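Local coordinates for protein condensin complex subunit 3 (Schizosaccharomyces pombe, PDB 5OQR) that serves as a regulatory subunit of the condensin complex, which is required to convert interphase chromatin into mitotic-like condensed chromosomes, at residues R196-D201 against L231-N236. Numbering follows the deposited sequence.
Sequences RARDVD and LKWGLN
Asp199 OD1, in the loop that carries Ala197 and Arg198 to Trp233, is held by two arginines: Arg196 NH2 meets it at 2.6 Å in a salt bridge, and Arg176 of helix 173-182 forms another. The Arg196 bond is almost straight and lies in the guanidinium plane, yet it reaches the anti side of the oxygen from 34° out of the carboxylate plane. The other oxygen, Asp199 OD2, uses its anti lone pair and accepts a hydrogen bond from the backbone N of Asp201 at 2.7 Å, closing an Asx turn. Asp201 in turn N-caps helix 202-212, where its OD1 accepts from Asn204 N.

In this alpha-solenoid the loop between helices 190-195 and 202-212 packs against helix 224-235, which lies in HEAT repeat 5. The touching is done by aliphatic carbons against an indole. Arg198 CD stands 3.7 Å from the centroid of the five-membered ring of Trp233, 11° off the normal, a CH-pi contact, while CG covers the same face over the middle of the indole. Bends at chi2 and chi3 fold the arginine chain over the ring, and its guanidinium is tilted only 26° from the indole plane. Ala197 CB adds an apolar touch, 4.0 Å from Trp233 CE3. The polar ends look elsewhere: Trp233 NE1 hydrogen-bonds an aromatic side chain of another protein's chain, and Arg198 NH1 makes a weak hydrogen bond to the backbone of that chain.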
# COMPACT_ATOMS: atom_id res chain seq x y z
N ARG A 196 2.06 12.66 -0.89
CA ARG A 196 3.33 12.22 -0.34
C ARG A 196 3.16 11.25 0.81
O ARG A 196 4.10 10.52 1.14
CB ARG A 196 4.16 13.43 0.12
CG ARG A 196 4.26 14.58 -0.87
CD ARG A 196 4.29 14.13 -2.33
NE ARG A 196 5.25 13.06 -2.58
CZ ARG A 196 5.32 12.39 -3.72
NH1 ARG A 196 4.49 12.66 -4.72
NH2 ARG A 196 6.22 11.43 -3.87
N ALA A 197 1.98 11.23 1.44
CA ALA A 197 1.70 10.21 2.44
C ALA A 197 1.86 8.80 1.90
O ALA A 197 1.89 7.85 2.68
CB ALA A 197 0.28 10.40 2.99
N ARG A 198 1.96 8.64 0.57
CA ARG A 198 2.30 7.37 -0.04
C ARG A 198 3.63 7.44 -0.78
O ARG A 198 3.88 6.63 -1.69
CB ARG A 198 1.19 6.92 -1.00
CG ARG A 198 -0.13 6.61 -0.31
CD ARG A 198 -0.01 5.42 0.63
NE ARG A 198 0.25 4.17 -0.08
CZ ARG A 198 0.53 3.02 0.52
NH1 ARG A 198 0.75 1.93 -0.21
NH2 ARG A 198 0.60 2.94 1.84
N ASP A 199 4.49 8.38 -0.41
CA ASP A 199 5.82 8.45 -1.00
C ASP A 199 6.57 7.14 -0.78
O ASP A 199 6.30 6.40 0.17
CB ASP A 199 6.61 9.61 -0.39
CG ASP A 199 7.88 9.93 -1.15
OD1 ASP A 199 7.85 10.86 -1.98
OD2 ASP A 199 8.90 9.25 -0.93
N VAL A 200 7.51 6.85 -1.67
CA VAL A 200 8.25 5.59 -1.58
C VAL A 200 9.17 5.61 -0.37
O VAL A 200 9.48 4.56 0.20
CB VAL A 200 9.04 5.30 -2.86
CG1 VAL A 200 9.49 3.85 -2.89
CG2 VAL A 200 8.23 5.63 -4.10
N ASP A 201 9.63 6.79 0.03
CA ASP A 201 10.55 6.93 1.15
C ASP A 201 9.77 7.11 2.44
O ASP A 201 8.87 7.95 2.52
CB ASP A 201 11.49 8.11 0.92
CG ASP A 201 12.46 8.31 2.07
OD1 ASP A 201 12.12 9.06 3.00
OD2 ASP A 201 13.56 7.71 2.04
N LEU A 231 -6.01 9.06 7.67
CA LEU A 231 -5.88 8.05 8.72
C LEU A 231 -5.76 6.65 8.13
O LEU A 231 -5.01 5.82 8.64
CB LEU A 231 -7.08 8.14 9.66
CG LEU A 231 -7.31 9.50 10.32
CD1 LEU A 231 -8.57 9.46 11.17
CD2 LEU A 231 -6.11 9.92 11.15
N LYS A 232 -6.50 6.37 7.05
CA LYS A 232 -6.41 5.06 6.42
C LYS A 232 -4.98 4.75 6.00
O LYS A 232 -4.47 3.65 6.25
CB LYS A 232 -7.35 5.00 5.21
CG LYS A 232 -7.50 3.60 4.63
CD LYS A 232 -8.24 3.62 3.30
CE LYS A 232 -7.38 4.22 2.19
NZ LYS A 232 -8.05 4.14 0.86
N TRP A 233 -4.31 5.72 5.37
CA TRP A 233 -2.93 5.51 4.95
C TRP A 233 -1.98 5.49 6.15
O TRP A 233 -1.15 4.59 6.28
CB TRP A 233 -2.52 6.60 3.97
CG TRP A 233 -3.06 6.42 2.58
CD1 TRP A 233 -3.40 5.24 1.98
CD2 TRP A 233 -3.33 7.45 1.63
NE1 TRP A 233 -3.86 5.48 0.71
CE2 TRP A 233 -3.83 6.83 0.47
CE3 TRP A 233 -3.19 8.84 1.64
CZ2 TRP A 233 -4.19 7.54 -0.67
CZ3 TRP A 233 -3.55 9.55 0.51
CH2 TRP A 233 -4.05 8.90 -0.63
N GLY A 234 -2.11 6.48 7.04
CA GLY A 234 -1.16 6.60 8.13
C GLY A 234 -1.21 5.42 9.09
O GLY A 234 -0.18 4.82 9.41
N LEU A 235 -2.41 5.07 9.55
CA LEU A 235 -2.54 4.04 10.58
C LEU A 235 -2.31 2.63 10.05
O LEU A 235 -2.14 1.71 10.86
CB LEU A 235 -3.92 4.14 11.23
CG LEU A 235 -4.31 5.52 11.73
CD1 LEU A 235 -5.67 5.46 12.40
CD2 LEU A 235 -3.27 6.08 12.70
N ASN A 236 -2.31 2.44 8.74
CA ASN A 236 -2.03 1.15 8.13
C ASN A 236 -0.65 1.10 7.49
O ASN A 236 -0.32 0.12 6.82
CB ASN A 236 -3.09 0.82 7.08
CG ASN A 236 -4.40 0.37 7.70
OD1 ASN A 236 -4.42 -0.52 8.55
ND2 ASN A 236 -5.50 0.98 7.29